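Local coordinates for regulatory protein E2 (Bovine papillomavirus type 1, PDB 2JEX), which probably helps initiate viral DNA replication by aiding specific DNA binding by the E1 protein and regulates viral transcription, here represented by its N-terminal transactivation domain, at residues P106-V119 with T128-R140. The protein carries 1 engineered substitution. Residues are numbered along the deposited sequence; the frame is centred on the assembly and turned at random.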
# COMPACT_ATOMS: atom_id res chain seq x y z
N PRO A 106 0.86 -8.07 0.34
CA PRO A 106 -0.17 -8.43 -0.64
C PRO A 106 -1.05 -7.23 -1.03
O PRO A 106 -1.31 -6.36 -0.19
CB PRO A 106 -0.98 -9.51 0.07
CG PRO A 106 -0.89 -9.14 1.52
CD PRO A 106 0.46 -8.47 1.71
N LYS A 107 -1.51 -7.22 -2.28
CA LYS A 107 -2.12 -6.04 -2.90
C LYS A 107 -3.54 -5.73 -2.40
O LYS A 107 -4.30 -6.64 -2.07
CB LYS A 107 -2.15 -6.19 -4.42
CG LYS A 107 -0.79 -6.20 -5.09
CD LYS A 107 -0.91 -6.15 -6.61
CE LYS A 107 0.46 -6.39 -7.26
NZ LYS A 107 0.33 -6.62 -8.73
N ARG A 108 -3.87 -4.44 -2.40
CA ARG A 108 -5.19 -3.93 -1.99
C ARG A 108 -5.54 -4.18 -0.52
O ARG A 108 -6.64 -4.63 -0.20
CB ARG A 108 -6.30 -4.44 -2.92
CG ARG A 108 -6.20 -3.95 -4.35
CD ARG A 108 -7.57 -3.86 -5.02
NE ARG A 108 -7.67 -2.75 -5.97
CZ ARG A 108 -6.72 -2.36 -6.83
NH1 ARG A 108 -5.55 -3.00 -6.89
NH2 ARG A 108 -6.94 -1.34 -7.64
N CYS A 109 -4.60 -3.88 0.37
CA CYS A 109 -4.85 -3.86 1.81
C CYS A 109 -3.92 -2.87 2.51
O CYS A 109 -2.79 -2.64 2.07
CB CYS A 109 -4.75 -5.27 2.44
SG CYS A 109 -3.09 -6.00 2.59
N PHE A 110 -4.41 -2.28 3.60
CA PHE A 110 -3.60 -1.34 4.37
C PHE A 110 -2.70 -2.11 5.34
O PHE A 110 -3.04 -3.22 5.77
CB PHE A 110 -4.48 -0.29 5.06
CG PHE A 110 -5.36 0.48 4.10
CD1 PHE A 110 -6.72 0.19 3.98
CD2 PHE A 110 -4.82 1.48 3.28
CE1 PHE A 110 -7.52 0.89 3.09
CE2 PHE A 110 -5.62 2.19 2.38
CZ PHE A 110 -6.97 1.89 2.28
N LYS A 111 -1.54 -1.54 5.64
CA LYS A 111 -0.49 -2.28 6.33
C LYS A 111 0.28 -1.42 7.33
O LYS A 111 0.71 -0.32 7.00
CB LYS A 111 0.51 -2.89 5.33
CG LYS A 111 -0.11 -3.47 4.07
CD LYS A 111 0.93 -4.27 3.30
CE LYS A 111 0.68 -4.29 1.81
NZ LYS A 111 -0.75 -4.29 1.39
N LYS A 112 0.46 -1.94 8.54
CA LYS A 112 1.32 -1.31 9.54
C LYS A 112 2.30 -2.33 10.15
O LYS A 112 2.03 -3.53 10.15
CB LYS A 112 0.49 -0.64 10.64
CG LYS A 112 -0.45 0.48 10.14
CD LYS A 112 -0.98 1.34 11.26
CE LYS A 112 -2.09 0.64 12.02
NZ LYS A 112 -2.95 1.59 12.80
N GLY A 113 3.43 -1.83 10.65
CA GLY A 113 4.42 -2.68 11.30
C GLY A 113 5.37 -3.33 10.31
O GLY A 113 5.29 -4.52 10.05
N ALA A 114 6.27 -2.52 9.76
CA ALA A 114 7.20 -2.98 8.73
C ALA A 114 8.43 -3.62 9.35
O ALA A 114 8.95 -3.15 10.38
CB ALA A 114 7.62 -1.83 7.81
N ARG A 115 8.89 -4.71 8.72
CA ARG A 115 10.19 -5.28 9.05
C ARG A 115 10.82 -5.94 7.84
O ARG A 115 10.13 -6.27 6.87
CB ARG A 115 10.09 -6.28 10.22
CG ARG A 115 9.46 -7.59 9.85
CD ARG A 115 9.15 -8.36 11.10
NE ARG A 115 8.63 -9.69 10.79
CZ ARG A 115 7.34 -9.97 10.63
NH1 ARG A 115 6.41 -9.02 10.74
NH2 ARG A 115 6.98 -11.21 10.35
N VAL A 116 12.13 -6.11 7.89
CA VAL A 116 12.86 -6.68 6.76
C VAL A 116 13.11 -8.17 6.96
O VAL A 116 13.63 -8.61 7.99
CB VAL A 116 14.18 -5.89 6.47
CG1 VAL A 116 14.98 -6.57 5.37
CG2 VAL A 116 13.86 -4.43 6.07
N VAL A 117 12.71 -8.94 5.95
CA VAL A 117 13.05 -10.36 5.86
C VAL A 117 14.23 -10.52 4.88
O VAL A 117 14.21 -9.96 3.78
CB VAL A 117 11.80 -11.20 5.47
CG1 VAL A 117 12.17 -12.63 5.14
CG2 VAL A 117 10.79 -11.19 6.62
N GLU A 118 15.25 -11.25 5.30
CA GLU A 118 16.44 -11.47 4.48
C GLU A 118 16.54 -12.92 4.00
O GLU A 118 16.44 -13.85 4.80
CB GLU A 118 17.72 -11.08 5.21
CG GLU A 118 18.97 -11.21 4.32
CD GLU A 118 20.29 -10.99 5.06
OE1 GLU A 118 21.15 -10.27 4.49
OE2 GLU A 118 20.48 -11.53 6.19
N VAL A 119 16.74 -13.09 2.70
CA VAL A 119 16.91 -14.42 2.12
C VAL A 119 18.31 -14.56 1.52
O VAL A 119 18.74 -13.72 0.73
CB VAL A 119 15.82 -14.77 1.07
CG1 VAL A 119 15.99 -16.20 0.57
CG2 VAL A 119 14.44 -14.62 1.67
N THR A 128 22.14 -12.63 -1.78
CA THR A 128 21.18 -12.19 -0.79
C THR A 128 20.06 -11.35 -1.44
O THR A 128 20.25 -10.76 -2.51
CB THR A 128 21.94 -11.39 0.31
OG1 THR A 128 22.34 -12.30 1.36
CG2 THR A 128 21.13 -10.30 0.90
N ASN A 129 18.89 -11.35 -0.81
CA ASN A 129 17.81 -10.43 -1.16
C ASN A 129 16.96 -10.15 0.06
O ASN A 129 16.91 -10.95 0.98
CB ASN A 129 16.96 -10.98 -2.30
CG ASN A 129 16.40 -9.87 -3.21
OD1 ASN A 129 15.55 -10.14 -4.05
ND2 ASN A 129 16.87 -8.64 -3.03
N TRP A 130 16.31 -8.99 0.08
CA TRP A 130 15.52 -8.61 1.24
C TRP A 130 14.11 -8.15 0.88
O TRP A 130 13.87 -7.61 -0.18
CB TRP A 130 16.27 -7.62 2.15
CG TRP A 130 16.95 -6.45 1.49
CD1 TRP A 130 16.35 -5.45 0.80
CD2 TRP A 130 18.36 -6.15 1.50
NE1 TRP A 130 17.29 -4.55 0.35
CE2 TRP A 130 18.53 -4.96 0.76
CE3 TRP A 130 19.49 -6.78 2.04
CZ2 TRP A 130 19.79 -4.37 0.56
CZ3 TRP A 130 20.75 -6.19 1.83
CH2 TRP A 130 20.89 -4.99 1.10
N TYR A 131 13.17 -8.45 1.78
CA TYR A 131 11.73 -8.24 1.57
C TYR A 131 11.13 -7.54 2.77
O TYR A 131 11.40 -7.91 3.92
CB TYR A 131 11.03 -9.59 1.34
CG TYR A 131 11.70 -10.44 0.28
CD1 TYR A 131 12.81 -11.23 0.58
CD2 TYR A 131 11.25 -10.43 -1.04
CE1 TYR A 131 13.46 -11.98 -0.40
CE2 TYR A 131 11.88 -11.18 -2.02
CZ TYR A 131 12.98 -11.96 -1.69
OH TYR A 131 13.60 -12.70 -2.66
N THR A 132 10.31 -6.52 2.52
CA THR A 132 9.62 -5.79 3.58
C THR A 132 8.29 -6.47 3.86
O THR A 132 7.46 -6.61 2.97
CB THR A 132 9.41 -4.32 3.21
OG1 THR A 132 10.68 -3.72 2.92
CG2 THR A 132 8.73 -3.54 4.34
N VAL A 133 8.13 -6.92 5.11
CA VAL A 133 6.91 -7.60 5.55
C VAL A 133 6.21 -6.77 6.63
O VAL A 133 6.86 -6.16 7.47
CB VAL A 133 7.22 -9.03 6.06
CG1 VAL A 133 5.94 -9.78 6.46
CG2 VAL A 133 7.94 -9.81 4.98
N TYR A 134 4.88 -6.74 6.59
CA TYR A 134 4.08 -5.97 7.53
C TYR A 134 3.37 -6.89 8.52
O TYR A 134 2.71 -7.84 8.12
CB TYR A 134 3.10 -5.05 6.79
CG TYR A 134 3.82 -3.96 6.01
CD1 TYR A 134 4.18 -4.14 4.67
CD2 TYR A 134 4.19 -2.77 6.64
CE1 TYR A 134 4.87 -3.15 3.97
CE2 TYR A 134 4.89 -1.78 5.94
CZ TYR A 134 5.22 -1.98 4.61
OH TYR A 134 5.91 -0.99 3.94
N SER A 135 3.53 -6.61 9.81
CA SER A 135 2.98 -7.47 10.86
C SER A 135 1.46 -7.34 10.96
O SER A 135 0.79 -8.25 11.47
CB SER A 135 3.63 -7.17 12.21
OG SER A 135 3.33 -5.85 12.65
N ASN A 136 0.93 -6.22 10.47
CA ASN A 136 -0.50 -5.93 10.58
C ASN A 136 -1.10 -5.56 9.24
O ASN A 136 -0.71 -4.58 8.61
CB ASN A 136 -0.75 -4.83 11.64
CG ASN A 136 -0.21 -5.22 13.03
OD1 ASN A 136 -0.37 -6.36 13.48
ND2 ASN A 136 0.42 -4.26 13.71
N LEU A 137 -2.05 -6.38 8.80
CA LEU A 137 -2.70 -6.21 7.51
C LEU A 137 -4.20 -6.09 7.70
O LEU A 137 -4.81 -6.88 8.40
CB LEU A 137 -2.41 -7.40 6.58
CG LEU A 137 -0.97 -7.84 6.27
CD1 LEU A 137 -0.97 -9.07 5.36
CD2 LEU A 137 -0.18 -6.72 5.63
N TYR A 138 -4.78 -5.08 7.05
CA TYR A 138 -6.21 -4.80 7.15
C TYR A 138 -6.86 -4.98 5.78
O TYR A 138 -6.68 -4.16 4.88
CB TYR A 138 -6.44 -3.39 7.70
CG TYR A 138 -5.71 -3.11 9.00
CD1 TYR A 138 -4.36 -2.74 8.99
CD2 TYR A 138 -6.36 -3.22 10.23
CE1 TYR A 138 -3.68 -2.49 10.18
CE2 TYR A 138 -5.69 -2.96 11.42
CZ TYR A 138 -4.35 -2.60 11.39
OH TYR A 138 -3.67 -2.34 12.55
N MET A 139 -7.62 -6.07 5.64
CA MET A 139 -8.18 -6.47 4.35
C MET A 139 -9.70 -6.64 4.38
O MET A 139 -10.26 -7.15 5.34
CB MET A 139 -7.50 -7.73 3.81
CG MET A 139 -7.04 -8.73 4.87
SD MET A 139 -5.84 -9.94 4.26
CE MET A 139 -6.91 -10.97 3.25
N ARG A 140 -10.34 -6.20 3.30
CA ARG A 140 -11.78 -6.35 3.15
C ARG A 140 -12.12 -7.77 2.71
O ARG A 140 -11.61 -8.26 1.70
CB ARG A 140 -12.35 -5.32 2.16
CG ARG A 140 -13.88 -5.23 2.19
CD ARG A 140 -14.41 -4.02 1.44
NE ARG A 140 -14.30 -4.15 -0.01
CZ ARG A 140 -14.61 -3.20 -0.89
NH1 ARG A 140 -15.05 -2.02 -0.47
NH2 ARG A 140 -14.47 -3.43 -2.19
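The ring of Tyr134 stands as a ridge between Lys111 and Ala114. Lys111 lies across it at about a right angle, its CB over one face at 4.0 Å from the ring centroid, a CH-pi contact, while Ala114 CB presses on Tyr134 CE2 at 3.3 Å. Across Lys111 from the ring, the Leu137 fork fills the notch between that chain and Pro106: CD2 rests 3.6 Å from Lys111 CD, and CD1 meets Pro106 CG tip to tip. A bend at chi4 (-34°) turns the Lys111 ammonium back into this loop, where NZ bonds both Pro106 O and Cys109 O.

These strands form a beta hairpin at the middle of the antiparallel sheet of the transactivation domain, flanked by 145-152 and 186-189. At Gly113 and Ser135 the pairing keeps step, but its hydrogen-bonding phase flips: Ser135 N bonds Gly113 O, and Lys112 and Ala114 project on opposite sides.

The face bearing Arg115 is knobbed with valines. Val117 and Val133 cross at a slant, CG2 to CG2 at 3.6 Å, and Val119 CG2 packs obliquely on the Tyr131 ring, 3.5 Å from CE1. The Arg115 guanidinium has Val133 CG1 over one face and Ser135 at its edge; NE salt-bridges Asp190 and NH2 hydrogen-bonds Ala150 O. Back past Gly113, Lys112 CE lies 3.4 Å from Tyr138 OH; NZ salt-bridges Glu90 and hydrogen-bonds Pro91 O.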